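Long-range contacts in alpha-glucosidase (Pseudoalteromonas sp. K8, PDB 5HQA), which hydrolyses alpha-glucosides as a glycoside hydrolase of family 97 that chloride activates and that binds calcium and magnesium ions: residues A[262-266]-A[547-553]; A[583-587]-A[604-609]. One frame throughout, in Å; residues are numbered along the deposited sequence.

Overall arrangement
The two contacts lie on the two sides of the junction between a beta/alpha barrel and the sheet domain that follows it. Contact 1 comes first along the chain: it ties strand 264-269 of the parallel barrel sheet to the end of helix 541-549 and the connection beyond. Contact 2 begins only after contact 1 has closed, within the C-terminal antiparallel sheet, where a loop packs on strand 585-591. Their centres lie about 19 Å apart, and Tyr586 bridges them, packing on Val550 and Pro551 with a probable hydrogen bond to Asp549 O. Arg657 on strand 653-660 forms a salt bridge with Asp549 across the junction and another with Asp584 inside the C-terminal sheet.

Contact 1. Residues A[262-266]-A[547-553]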
loop_
_atom_site.group_PDB
_atom_site.type_symbol
_atom_site.label_atom_id
_atom_site.label_comp_id
_atom_site.label_asym_id
_atom_site.label_seq_id
_atom_site.Cartn_x
_atom_site.Cartn_y
_atom_site.Cartn_z
ATOM N N LYS A 262 10.932 10.400 -9.499
ATOM C CA LYS A 262 12.165 10.404 -8.704
ATOM C C LYS A 262 11.913 9.889 -7.295
ATOM O O LYS A 262 11.371 10.629 -6.450
ATOM C CB LYS A 262 12.760 11.813 -8.628
ATOM C CG LYS A 262 13.071 12.474 -9.973
ATOM C CD LYS A 262 14.127 11.709 -10.768
ATOM C CE LYS A 262 14.894 12.638 -11.710
ATOM N NZ LYS A 262 14.063 13.813 -12.112
ATOM N N PRO A 263 12.299 8.652 -6.978
ATOM C CA PRO A 263 12.266 8.212 -5.577
ATOM C C PRO A 263 13.179 9.087 -4.733
ATOM O O PRO A 263 14.203 9.582 -5.209
ATOM C CB PRO A 263 12.786 6.771 -5.642
ATOM C CG PRO A 263 12.578 6.353 -7.073
ATOM C CD PRO A 263 12.797 7.600 -7.879
ATOM N N GLY A 264 12.807 9.286 -3.476
ATOM C CA GLY A 264 13.644 10.091 -2.607
ATOM C C GLY A 264 12.990 10.310 -1.259
ATOM O O GLY A 264 11.928 9.764 -0.967
ATOM N N LYS A 265 13.641 11.128 -0.444
ATOM C CA LYS A 265 13.155 11.428 0.895
ATOM C C LYS A 265 12.660 12.864 0.954
ATOM O O LYS A 265 13.143 13.730 0.220
ATOM C CB LYS A 265 14.253 11.196 1.932
ATOM C CG LYS A 265 14.575 9.713 2.109
ATOM C CD LYS A 265 15.857 9.508 2.901
ATOM C CE LYS A 265 17.064 9.989 2.101
ATOM N NZ LYS A 265 18.322 9.493 2.703
ATOM N N TYR A 266 11.678 13.115 1.820
ATOM C CA TYR A 266 11.119 14.455 1.913
ATOM C C TYR A 266 10.794 14.789 3.359
ATOM O O TYR A 266 10.714 13.913 4.224
ATOM C CB TYR A 266 9.873 14.617 1.017
ATOM C CG TYR A 266 8.631 13.865 1.441
ATOM C CD1 TYR A 266 8.521 12.488 1.253
ATOM C CD2 TYR A 266 7.547 14.538 1.987
ATOM C CE1 TYR A 266 7.373 11.799 1.626
ATOM C CE2 TYR A 266 6.395 13.861 2.358
ATOM C CZ TYR A 266 6.315 12.491 2.177
ATOM O OH TYR A 266 5.174 11.823 2.554
ATOM N N ILE A 547 18.809 8.286 8.760
ATOM C CA ILE A 547 17.798 8.786 7.835
ATOM C C ILE A 547 18.458 9.506 6.666
ATOM O O ILE A 547 18.016 9.393 5.518
ATOM C CB ILE A 547 16.804 9.697 8.577
ATOM C CG1 ILE A 547 16.111 8.917 9.693
ATOM C CG2 ILE A 547 15.776 10.271 7.608
ATOM C CD1 ILE A 547 15.073 9.737 10.480
ATOM N N GLN A 548 19.531 10.254 6.937
ATOM C CA GLN A 548 20.257 10.902 5.854
ATOM C C GLN A 548 20.866 9.885 4.904
ATOM O O GLN A 548 20.950 10.137 3.699
ATOM C CB GLN A 548 21.356 11.794 6.412
ATOM C CG GLN A 548 20.849 13.013 7.151
ATOM C CD GLN A 548 21.993 13.796 7.741
ATOM O OE1 GLN A 548 22.400 13.552 8.873
ATOM N NE2 GLN A 548 22.545 14.717 6.965
ATOM N N ASP A 549 21.305 8.737 5.430
ATOM C CA ASP A 549 22.003 7.762 4.598
ATOM C C ASP A 549 21.049 6.880 3.798
ATOM O O ASP A 549 21.388 6.464 2.684
ATOM C CB ASP A 549 22.896 6.857 5.454
ATOM C CG ASP A 549 24.156 7.550 5.958
ATOM O OD1 ASP A 549 24.448 8.706 5.559
ATOM O OD2 ASP A 549 24.874 6.902 6.752
ATOM N N VAL A 550 19.874 6.570 4.335
ATOM C CA VAL A 550 19.123 5.422 3.824
ATOM C C VAL A 550 18.498 5.754 2.470
ATOM O O VAL A 550 17.927 6.840 2.293
ATOM C CB VAL A 550 18.073 4.956 4.851
ATOM C CG1 VAL A 550 16.961 6.009 5.068
ATOM C CG2 VAL A 550 17.495 3.585 4.465
ATOM N N PRO A 551 18.592 4.863 1.482
ATOM C CA PRO A 551 17.916 5.075 0.197
ATOM C C PRO A 551 16.443 4.679 0.291
ATOM O O PRO A 551 15.969 4.188 1.321
ATOM C CB PRO A 551 18.693 4.167 -0.760
ATOM C CG PRO A 551 19.232 3.074 0.106
ATOM C CD PRO A 551 19.471 3.682 1.468
ATOM N N THR A 552 15.709 4.932 -0.803
ATOM C CA THR A 552 14.300 4.569 -0.906
ATOM C C THR A 552 14.029 3.738 -2.158
ATOM O O THR A 552 12.862 3.517 -2.511
ATOM C CB THR A 552 13.395 5.810 -0.919
ATOM O OG1 THR A 552 13.554 6.503 -2.163
ATOM C CG2 THR A 552 13.741 6.761 0.227
ATOM N N ASP A 553 15.071 3.281 -2.835
ATOM C CA ASP A 553 14.936 2.572 -4.098
ATOM C C ASP A 553 15.933 1.425 -4.071
ATOM O O ASP A 553 17.107 1.628 -3.747
ATOM C CB ASP A 553 15.198 3.524 -5.270
ATOM C CG ASP A 553 14.783 2.940 -6.605
ATOM O OD1 ASP A 553 15.405 3.318 -7.620
ATOM O OD2 ASP A 553 13.839 2.115 -6.642
#
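Lys265 drives its ammonium group into the end of helix 541-549, where three backbone carbonyls receive it. Lys265 NZ donates to Val550 O at 2.7 Å and to Ile547 O at 2.8 Å; a weak third bond reaches Gln548 O at 2.9 Å. The Ile547 carbonyl is met in its own plane, with a C=O...N angle of 152°, whereas NZ stands 28° out of the Val550 carbonyl plane. A bend at chi3 (-68°) in an otherwise extended chain turns the amine among them. Its positive charge probably suits the negative end of the helix dipole.

Nearer the backbone, Lys265 CG lies 3.6 Å from Thr552 CG2. Pro263 CB sits 3.6 Å from Thr552 OG1, and the proline also meets Asp553 obliquely, its CG 4.1 Å from Asp553 CG. Both polar ends are positioned from outside: Thr552 OG1 bonds Pro526 O, and Asp553 OD2 accepts from Gly71 N. The contact thus joins the start of strand 264-269 to the end of helix 541-549 and the chain beyond it. That strand, the first of the barrel sheet in sequence, lies between strands 307-310 and 527-529, while Ile547 and Val550 lean on helix 513-522.

Contact 2. Residues A[583-587]-A[604-609]; sequences NDWYL and FLDNGK
Trp585 is the platform on which Phe604, Leu605 and Asp606 settle: the loop joining strands 596-601 and 611-618 packs here on strand 585-591 of the six-stranded antiparallel sheet of the C-terminal domain. Phe604 comes first. Its carbonyl O lies over one face of the indole, offset toward the rim, 3.3 Å from Trp585 CZ2. The phenyl ring, with CG held between backbone N and carbonyl carbon (chi1 56°), is tilted obliquely against the indole and brings CD1 to 3.6 Å from Trp585 CE3. Beyond it, Phe604 CZ touches Leu587 CD1 at 4.3 Å, extending the apolar patch along the strand.

Leu605 starts away from the strand, but its end returns, placing CD2 3.7 Å from Trp585 CD1. Asp606 then takes up the indole N-H: Trp585 NE1 donates to Asp606 OD1 at 2.8 Å, with an N-H...O angle of 148°. The oxygen lies in the indole plane, yet the nitrogen approaches it 38° out of the carboxylate plane. Lys573 forms a salt bridge with the other oxygen, OD2, which probably steadies the carboxylate.

From Asp606 to Lys609 the chain makes a type II beta turn, Gly608 supplying the positive phi at its third position. The turn sends the extended Lys609 side chain back toward Asn583, just ahead of the strand. There one water gathers the polar ends: it donates to Asn583 O at 2.6 Å, weakly to Asp606 OD1 at 2.8 Å, and accepts from Lys609 NZ at 2.8 Å.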
loop_
_atom_site.group_PDB
_atom_site.type_symbol
_atom_site.label_atom_id
_atom_site.label_comp_id
_atom_site.label_asym_id
_atom_site.label_seq_id
_atom_site.Cartn_x
_atom_site.Cartn_y
_atom_site.Cartn_z
ATOM N N ASN A 583 26.080 -0.577 -3.985
ATOM C CA ASN A 583 26.826 -1.608 -3.277
ATOM C C ASN A 583 26.392 -1.820 -1.831
ATOM O O ASN A 583 26.708 -2.873 -1.268
ATOM C CB ASN A 583 28.321 -1.284 -3.295
ATOM C CG ASN A 583 28.876 -1.219 -4.693
ATOM O OD1 ASN A 583 29.627 -0.302 -5.029
ATOM N ND2 ASN A 583 28.500 -2.181 -5.523
ATOM N N ASP A 584 25.691 -0.867 -1.212
ATOM C CA ASP A 584 25.336 -1.001 0.198
ATOM C C ASP A 584 24.059 -1.814 0.386
ATOM O O ASP A 584 23.116 -1.723 -0.409
ATOM C CB ASP A 584 25.152 0.369 0.847
ATOM C CG ASP A 584 26.450 1.111 1.024
ATOM O OD1 ASP A 584 26.409 2.212 1.616
ATOM O OD2 ASP A 584 27.505 0.597 0.579
ATOM N N TRP A 585 24.037 -2.602 1.459
ATOM C CA TRP A 585 22.842 -3.267 1.958
ATOM C C TRP A 585 22.332 -2.539 3.193
ATOM O O TRP A 585 23.083 -1.865 3.900
ATOM C CB TRP A 585 23.124 -4.725 2.324
ATOM C CG TRP A 585 23.222 -5.666 1.166
ATOM C CD1 TRP A 585 24.330 -5.936 0.409
ATOM C CD2 TRP A 585 22.175 -6.498 0.661
ATOM N NE1 TRP A 585 24.030 -6.882 -0.548
ATOM C CE2 TRP A 585 22.714 -7.241 -0.414
ATOM C CE3 TRP A 585 20.829 -6.684 1.010
ATOM C CZ2 TRP A 585 21.953 -8.151 -1.145
ATOM C CZ3 TRP A 585 20.072 -7.587 0.276
ATOM C CH2 TRP A 585 20.641 -8.309 -0.788
ATOM N N TYR A 586 21.038 -2.697 3.453
ATOM C CA TYR A 586 20.401 -2.120 4.625
ATOM C C TYR A 586 19.524 -3.172 5.282
ATOM O O TYR A 586 18.993 -4.054 4.608
ATOM C CB TYR A 586 19.562 -0.899 4.251
ATOM C CG TYR A 586 20.408 0.315 3.968
ATOM C CD1 TYR A 586 21.087 0.451 2.758
ATOM C CD2 TYR A 586 20.544 1.316 4.921
ATOM C CE1 TYR A 586 21.884 1.561 2.509
ATOM C CE2 TYR A 586 21.325 2.428 4.680
ATOM C CZ TYR A 586 21.992 2.544 3.478
ATOM O OH TYR A 586 22.763 3.654 3.248
ATOM N N LEU A 587 19.377 -3.081 6.599
ATOM C CA LEU A 587 18.500 -3.990 7.317
ATOM C C LEU A 587 17.613 -3.195 8.265
ATOM O O LEU A 587 18.060 -2.223 8.883
ATOM C CB LEU A 587 19.309 -5.048 8.096
ATOM C CG LEU A 587 18.525 -6.060 8.938
ATOM C CD1 LEU A 587 19.244 -7.399 8.969
ATOM C CD2 LEU A 587 18.291 -5.543 10.361
ATOM N N PHE A 604 23.084 -12.817 3.099
ATOM C CA PHE A 604 22.591 -12.024 1.976
ATOM C C PHE A 604 23.655 -11.081 1.428
ATOM O O PHE A 604 23.552 -10.655 0.273
ATOM C CB PHE A 604 21.339 -11.229 2.377
ATOM C CG PHE A 604 21.533 -10.340 3.570
ATOM C CD1 PHE A 604 22.025 -9.050 3.421
ATOM C CD2 PHE A 604 21.208 -10.789 4.848
ATOM C CE1 PHE A 604 22.203 -8.220 4.527
ATOM C CE2 PHE A 604 21.388 -9.966 5.959
ATOM C CZ PHE A 604 21.880 -8.675 5.797
ATOM N N LEU A 605 24.675 -10.750 2.219
ATOM C CA LEU A 605 25.720 -9.856 1.745
ATOM C C LEU A 605 26.471 -10.488 0.577
ATOM O O LEU A 605 26.635 -11.709 0.505
ATOM C CB LEU A 605 26.697 -9.531 2.876
ATOM C CG LEU A 605 26.120 -8.768 4.063
ATOM C CD1 LEU A 605 27.179 -8.631 5.158
ATOM C CD2 LEU A 605 25.626 -7.414 3.602
ATOM N N ASP A 606 26.930 -9.638 -0.343
ATOM C CA ASP A 606 27.670 -10.108 -1.509
ATOM C C ASP A 606 28.894 -10.905 -1.084
ATOM O O ASP A 606 29.672 -10.469 -0.229
ATOM C CB ASP A 606 28.091 -8.927 -2.381
ATOM C CG ASP A 606 26.915 -8.077 -2.802
ATOM O OD1 ASP A 606 26.454 -7.253 -1.984
ATOM O OD2 ASP A 606 26.441 -8.247 -3.944
ATOM N N ASN A 607 29.056 -12.083 -1.682
ATOM C CA ASN A 607 30.174 -12.947 -1.334
ATOM C C ASN A 607 31.492 -12.276 -1.693
ATOM O O ASN A 607 31.599 -11.581 -2.709
ATOM C CB ASN A 607 30.046 -14.293 -2.052
ATOM C CG ASN A 607 28.847 -15.091 -1.578
ATOM O OD1 ASN A 607 28.516 -15.095 -0.390
ATOM N ND2 ASN A 607 28.183 -15.767 -2.508
ATOM N N GLY A 608 32.494 -12.469 -0.838
ATOM C CA GLY A 608 33.813 -11.931 -1.096
ATOM C C GLY A 608 33.973 -10.444 -0.883
ATOM O O GLY A 608 35.050 -9.912 -1.167
ATOM N N LYS A 609 32.950 -9.747 -0.401
ATOM C CA LYS A 609 33.054 -8.326 -0.110
ATOM C C LYS A 609 33.084 -8.093 1.394
ATOM O O LYS A 609 32.457 -8.820 2.168
ATOM C CB LYS A 609 31.883 -7.542 -0.702
ATOM C CG LYS A 609 31.901 -7.371 -2.203
ATOM C CD LYS A 609 31.008 -6.184 -2.575
ATOM C CE LYS A 609 30.745 -6.107 -4.071
ATOM N NZ LYS A 609 29.892 -4.924 -4.389
HETATM O O HOH W 1 27.799 -4.911 -2.543
#